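Local coordinates for glycosylation Associate Protein 2 (Streptococcus agalactiae serotype V, PDB 6OYC) that probably takes part in the glycosylation and accessory Sec export of serine-rich repeat adhesins, as one member of a Gap1-Gap2-Gap3 complex, at residues Glu274-Thr286 against Ser340-Lys354. Numbering follows the deposited sequence.
Sequences ERHIDAIGHEFMT and SKEYEQKIVDAIQEK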
loop_
_atom_site.group_PDB
_atom_site.type_symbol
_atom_site.label_atom_id
_atom_site.label_comp_id
_atom_site.label_asym_id
_atom_site.label_seq_id
_atom_site.Cartn_x
_atom_site.Cartn_y
_atom_site.Cartn_z
ATOM N N GLU B 274 -4.503 3.881 1.779
ATOM C CA GLU B 274 -4.257 4.435 3.104
ATOM C C GLU B 274 -2.864 4.052 3.589
ATOM O O GLU B 274 -2.404 2.923 3.375
ATOM C CB GLU B 274 -5.308 3.944 4.109
ATOM C CG GLU B 274 -6.701 4.554 3.917
ATOM C CD GLU B 274 -7.633 4.246 5.099
ATOM O OE1 GLU B 274 -8.277 3.171 5.105
ATOM O OE2 GLU B 274 -7.695 5.071 6.036
ATOM N N ARG B 275 -2.206 4.996 4.254
ATOM C CA ARG B 275 -0.879 4.803 4.819
ATOM C C ARG B 275 -0.992 4.722 6.335
ATOM O O ARG B 275 -1.691 5.531 6.950
ATOM C CB ARG B 275 0.038 5.956 4.415
ATOM C CG ARG B 275 1.422 5.982 5.093
ATOM C CD ARG B 275 2.384 6.818 4.234
ATOM N NE ARG B 275 3.664 7.081 4.872
ATOM C CZ ARG B 275 3.901 8.100 5.694
ATOM N NH1 ARG B 275 2.939 8.965 5.999
ATOM N NH2 ARG B 275 5.106 8.261 6.201
ATOM N N HIS B 276 -0.309 3.751 6.931
ATOM C CA HIS B 276 -0.211 3.647 8.377
ATOM C C HIS B 276 1.263 3.545 8.751
ATOM O O HIS B 276 2.074 3.044 7.964
ATOM C CB HIS B 276 -1.007 2.430 8.902
ATOM C CG HIS B 276 -2.310 2.212 8.192
ATOM N ND1 HIS B 276 -3.527 2.535 8.749
ATOM C CD2 HIS B 276 -2.583 1.720 6.958
ATOM C CE1 HIS B 276 -4.494 2.241 7.896
ATOM N NE2 HIS B 276 -3.947 1.752 6.799
ATOM N N ILE B 277 1.617 4.028 9.946
ATOM C CA ILE B 277 3.021 4.129 10.332
ATOM C C ILE B 277 3.156 4.048 11.849
ATOM O O ILE B 277 2.254 4.435 12.595
ATOM C CB ILE B 277 3.638 5.435 9.773
ATOM C CG1 ILE B 277 5.151 5.383 9.814
ATOM C CG2 ILE B 277 3.126 6.664 10.511
ATOM C CD1 ILE B 277 5.776 6.299 8.786
ATOM N N ASP B 278 4.298 3.550 12.304
ATOM C CA ASP B 278 4.587 3.435 13.727
ATOM C C ASP B 278 5.673 4.432 14.121
ATOM O O ASP B 278 6.164 5.200 13.295
ATOM C CB ASP B 278 4.970 1.994 14.077
ATOM C CG ASP B 278 6.420 1.658 13.771
ATOM O OD1 ASP B 278 7.067 2.329 12.928
ATOM O OD2 ASP B 278 6.918 0.678 14.377
ATOM N N ALA B 279 6.072 4.382 15.397
ATOM C CA ALA B 279 6.954 5.410 15.946
ATOM C C ALA B 279 8.274 5.518 15.194
ATOM O O ALA B 279 8.846 6.610 15.124
ATOM C CB ALA B 279 7.236 5.148 17.425
ATOM N N ILE B 280 8.790 4.418 14.638
ATOM C CA ILE B 280 10.112 4.461 14.023
ATOM C C ILE B 280 10.046 4.614 12.508
ATOM O O ILE B 280 11.075 4.508 11.845
ATOM C CB ILE B 280 10.974 3.244 14.405
ATOM C CG1 ILE B 280 10.392 1.943 13.847
ATOM C CG2 ILE B 280 11.204 3.190 15.916
ATOM C CD1 ILE B 280 11.444 0.820 13.713
ATOM N N GLY B 281 8.873 4.908 11.948
ATOM C CA GLY B 281 8.770 5.114 10.515
ATOM C C GLY B 281 8.579 3.851 9.708
ATOM O O GLY B 281 8.837 3.857 8.498
ATOM N N HIS B 282 8.151 2.763 10.342
ATOM C CA HIS B 282 7.782 1.551 9.632
ATOM C C HIS B 282 6.355 1.686 9.139
ATOM O O HIS B 282 5.456 1.992 9.927
ATOM C CB HIS B 282 7.908 0.334 10.546
ATOM C CG HIS B 282 9.302 -0.180 10.666
ATOM N ND1 HIS B 282 9.602 -1.369 11.293
ATOM C CD2 HIS B 282 10.482 0.336 10.244
ATOM C CE1 HIS B 282 10.909 -1.567 11.248
ATOM N NE2 HIS B 282 11.466 -0.546 10.617
ATOM N N GLU B 283 6.147 1.465 7.841
ATOM C CA GLU B 283 4.850 1.640 7.214
ATOM C C GLU B 283 4.239 0.305 6.813
ATOM O O GLU B 283 4.944 -0.679 6.566
ATOM C CB GLU B 283 4.932 2.514 5.955
ATOM C CG GLU B 283 5.736 3.803 6.113
ATOM C CD GLU B 283 6.156 4.399 4.767
ATOM O OE1 GLU B 283 5.567 5.408 4.320
ATOM O OE2 GLU B 283 7.078 3.842 4.146
ATOM N N PHE B 284 2.906 0.304 6.747
ATOM C CA PHE B 284 2.156 -0.580 5.872
ATOM C C PHE B 284 1.057 0.246 5.228
ATOM O O PHE B 284 0.697 1.326 5.711
ATOM C CB PHE B 284 1.561 -1.816 6.609
ATOM C CG PHE B 284 0.532 -1.488 7.683
ATOM C CD1 PHE B 284 0.928 -1.171 8.983
ATOM C CD2 PHE B 284 -0.836 -1.550 7.406
ATOM C CE1 PHE B 284 -0.021 -0.895 9.971
ATOM C CE2 PHE B 284 -1.793 -1.281 8.393
ATOM C CZ PHE B 284 -1.388 -0.950 9.669
ATOM N N MET B 285 0.529 -0.260 4.125
ATOM C CA MET B 285 -0.554 0.422 3.438
ATOM C C MET B 285 -1.743 -0.517 3.290
ATOM O O MET B 285 -1.594 -1.742 3.255
ATOM C CB MET B 285 -0.112 0.936 2.063
ATOM C CG MET B 285 0.790 2.142 2.171
ATOM S SD MET B 285 2.450 1.665 2.622
ATOM C CE MET B 285 3.287 3.247 2.378
ATOM N N THR B 286 -2.930 0.066 3.188
ATOM C CA THR B 286 -4.136 -0.720 3.007
ATOM C C THR B 286 -4.969 -0.107 1.901
ATOM O O THR B 286 -4.995 1.110 1.721
ATOM C CB THR B 286 -4.964 -0.807 4.318
ATOM O OG1 THR B 286 -5.331 0.508 4.740
ATOM C CG2 THR B 286 -4.162 -1.476 5.431
ATOM N N SER B 340 7.054 -3.578 15.533
ATOM C CA SER B 340 6.667 -3.114 16.854
ATOM C C SER B 340 5.246 -3.561 17.175
ATOM O O SER B 340 4.461 -3.934 16.294
ATOM C CB SER B 340 6.784 -1.590 16.957
ATOM O OG SER B 340 5.637 -0.907 16.439
ATOM N N LYS B 341 4.927 -3.538 18.464
ATOM C CA LYS B 341 3.569 -3.839 18.887
ATOM C C LYS B 341 2.609 -2.816 18.331
ATOM O O LYS B 341 1.469 -3.159 17.986
ATOM C CB LYS B 341 3.457 -3.861 20.417
ATOM C CG LYS B 341 4.174 -5.023 21.153
ATOM C CD LYS B 341 5.697 -5.094 20.846
ATOM C CE LYS B 341 6.432 -3.749 21.127
ATOM N NZ LYS B 341 7.677 -3.595 20.333
ATOM N N GLU B 342 3.041 -1.555 18.273
ATOM C CA GLU B 342 2.252 -0.536 17.602
ATOM C C GLU B 342 2.009 -0.919 16.153
ATOM O O GLU B 342 0.871 -0.874 15.667
ATOM C CB GLU B 342 2.959 0.805 17.679
ATOM C CG GLU B 342 2.223 1.884 16.944
ATOM C CD GLU B 342 3.002 3.165 16.880
ATOM O OE1 GLU B 342 4.165 3.170 17.314
ATOM O OE2 GLU B 342 2.452 4.167 16.392
ATOM N N TYR B 343 3.070 -1.342 15.455
ATOM C CA TYR B 343 2.935 -1.698 14.047
ATOM C C TYR B 343 1.927 -2.829 13.875
ATOM O O TYR B 343 0.966 -2.710 13.107
ATOM C CB TYR B 343 4.307 -2.078 13.481
ATOM C CG TYR B 343 4.345 -2.362 11.995
ATOM C CD1 TYR B 343 4.137 -3.651 11.505
ATOM C CD2 TYR B 343 4.636 -1.351 11.077
ATOM C CE1 TYR B 343 4.193 -3.922 10.139
ATOM C CE2 TYR B 343 4.682 -1.609 9.710
ATOM C CZ TYR B 343 4.468 -2.890 9.254
ATOM O OH TYR B 343 4.530 -3.142 7.911
ATOM N N GLU B 344 2.102 -3.915 14.634
ATOM C CA GLU B 344 1.270 -5.096 14.437
ATOM C C GLU B 344 -0.160 -4.866 14.913
ATOM O O GLU B 344 -1.117 -5.280 14.245
ATOM C CB GLU B 344 1.896 -6.284 15.147
ATOM C CG GLU B 344 3.279 -6.598 14.643
ATOM C CD GLU B 344 3.903 -7.742 15.393
ATOM O OE1 GLU B 344 3.287 -8.213 16.364
ATOM O OE2 GLU B 344 5.014 -8.167 15.030
ATOM N N GLN B 345 -0.335 -4.189 16.048
ATOM C CA GLN B 345 -1.693 -3.882 16.480
ATOM C C GLN B 345 -2.391 -2.951 15.493
ATOM O O GLN B 345 -3.626 -2.975 15.376
ATOM C CB GLN B 345 -1.682 -3.268 17.882
ATOM C CG GLN B 345 -3.059 -2.913 18.421
ATOM C CD GLN B 345 -3.939 -4.142 18.589
ATOM O OE1 GLN B 345 -3.573 -5.085 19.290
ATOM N NE2 GLN B 345 -5.094 -4.142 17.933
ATOM N N LYS B 346 -1.631 -2.125 14.767
ATOM C CA LYS B 346 -2.286 -1.277 13.784
ATOM C C LYS B 346 -2.800 -2.091 12.610
ATOM O O LYS B 346 -3.837 -1.746 12.030
ATOM C CB LYS B 346 -1.335 -0.180 13.318
ATOM C CG LYS B 346 -1.303 0.933 14.315
ATOM C CD LYS B 346 -0.455 2.070 13.898
ATOM C CE LYS B 346 -0.709 3.226 14.822
ATOM N NZ LYS B 346 0.169 4.348 14.506
ATOM N N ILE B 347 -2.105 -3.173 12.250
ATOM C CA ILE B 347 -2.619 -4.044 11.198
ATOM C C ILE B 347 -3.934 -4.674 11.641
ATOM O O ILE B 347 -4.911 -4.718 10.881
ATOM C CB ILE B 347 -1.567 -5.101 10.814
ATOM C CG1 ILE B 347 -0.299 -4.409 10.289
ATOM C CG2 ILE B 347 -2.139 -6.092 9.793
ATOM C CD1 ILE B 347 0.811 -5.353 9.882
ATOM N N VAL B 348 -3.993 -5.140 12.888
ATOM C CA VAL B 348 -5.210 -5.784 13.379
ATOM C C VAL B 348 -6.343 -4.774 13.445
ATOM O O VAL B 348 -7.459 -5.033 12.979
ATOM C CB VAL B 348 -4.941 -6.450 14.744
ATOM C CG1 VAL B 348 -6.233 -6.815 15.448
ATOM C CG2 VAL B 348 -4.041 -7.680 14.559
ATOM N N ASP B 349 -6.065 -3.592 13.998
ATOM C CA ASP B 349 -7.084 -2.550 14.056
ATOM C C ASP B 349 -7.577 -2.181 12.662
ATOM O O ASP B 349 -8.774 -1.945 12.470
ATOM C CB ASP B 349 -6.545 -1.312 14.774
ATOM C CG ASP B 349 -6.245 -1.563 16.254
ATOM O OD1 ASP B 349 -6.620 -2.637 16.778
ATOM O OD2 ASP B 349 -5.618 -0.689 16.891
ATOM N N ALA B 350 -6.673 -2.127 11.676
ATOM C CA ALA B 350 -7.070 -1.677 10.345
ATOM C C ALA B 350 -8.071 -2.633 9.722
ATOM O O ALA B 350 -9.030 -2.197 9.074
ATOM C CB ALA B 350 -5.852 -1.525 9.434
ATOM N N ILE B 351 -7.869 -3.941 9.910
ATOM C CA ILE B 351 -8.850 -4.908 9.424
ATOM C C ILE B 351 -10.135 -4.848 10.258
ATOM O O ILE B 351 -11.242 -4.790 9.705
ATOM C CB ILE B 351 -8.246 -6.324 9.387
ATOM C CG1 ILE B 351 -6.983 -6.329 8.515
ATOM C CG2 ILE B 351 -9.268 -7.327 8.821
ATOM C CD1 ILE B 351 -5.975 -7.380 8.871
ATOM N N GLN B 352 -10.016 -4.816 11.593
ATOM C CA GLN B 352 -11.212 -4.709 12.431
ATOM C C GLN B 352 -12.010 -3.459 12.101
ATOM O O GLN B 352 -13.249 -3.475 12.154
ATOM C CB GLN B 352 -10.830 -4.712 13.914
ATOM C CG GLN B 352 -10.184 -6.017 14.343
ATOM C CD GLN B 352 -10.011 -6.196 15.854
ATOM O OE1 GLN B 352 -10.164 -7.311 16.355
ATOM N NE2 GLN B 352 -9.654 -5.122 16.572
ATOM N N GLU B 353 -11.323 -2.374 11.743
ATOM C CA GLU B 353 -12.026 -1.147 11.406
ATOM C C GLU B 353 -12.900 -1.333 10.171
ATOM O O GLU B 353 -14.023 -0.817 10.115
ATOM C CB GLU B 353 -11.019 -0.018 11.209
ATOM C CG GLU B 353 -11.612 1.367 11.095
ATOM C CD GLU B 353 -10.568 2.391 10.657
ATOM O OE1 GLU B 353 -10.661 2.890 9.512
ATOM O OE2 GLU B 353 -9.644 2.680 11.451
ATOM N N LYS B 354 -12.426 -2.093 9.179
ATOM C CA LYS B 354 -13.230 -2.271 7.975
ATOM C C LYS B 354 -14.346 -3.288 8.177
ATOM O O LYS B 354 -15.400 -3.173 7.537
ATOM C CB LYS B 354 -12.352 -2.688 6.803
ATOM C CG LYS B 354 -11.156 -1.792 6.615
ATOM C CD LYS B 354 -11.560 -0.371 6.302
ATOM C CE LYS B 354 -10.375 0.576 6.491
ATOM N NZ LYS B 354 -10.724 1.963 6.076
HETATM O O HOH W 1 -0.790 5.517 11.656
HETATM O O HOH W 2 8.179 -1.709 13.760
#
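S340 meets D278 where helix 341-358 begins and packs against the antiparallel hairpin 274-286, at one edge of the mixed sheet in an alpha/beta-hydrolase-like domain, with strand 274-277 outermost. The N-cap hydroxyl of S340 works twice, taking Y343 N as a capping bond and donating from OG to the anti lone pair of D278 OD2 (2.9 Å). D278 OD1 receives H282 N, which holds the carboxylate within its own loop, while OD2 links that loop to the cap. The extended chain of E342 reaches the type I turn 278-281, and A279 N hydrogen-bonds OE1 (3.0 Å) from above the carboxylate plane. With CG anti to the backbone N (chi1 -175°), the Y343 ring lies beside strand 283-289, where OH bonds E283 O at 2.8 Å; the edge of F284 points into its face, centroids 5.4 Å apart. K346 runs extended to I277 O (NZ to O 2.8 Å) and also bridges E342 OE2, while its CB meets the edge of F284. I347 CG1 sits over the centre of one F284 face, opposite H276 CB on the other. Last, K354 bends at chi2, and its NZ meets E274 OE1 on the syn side in a 2.9 Å salt bridge.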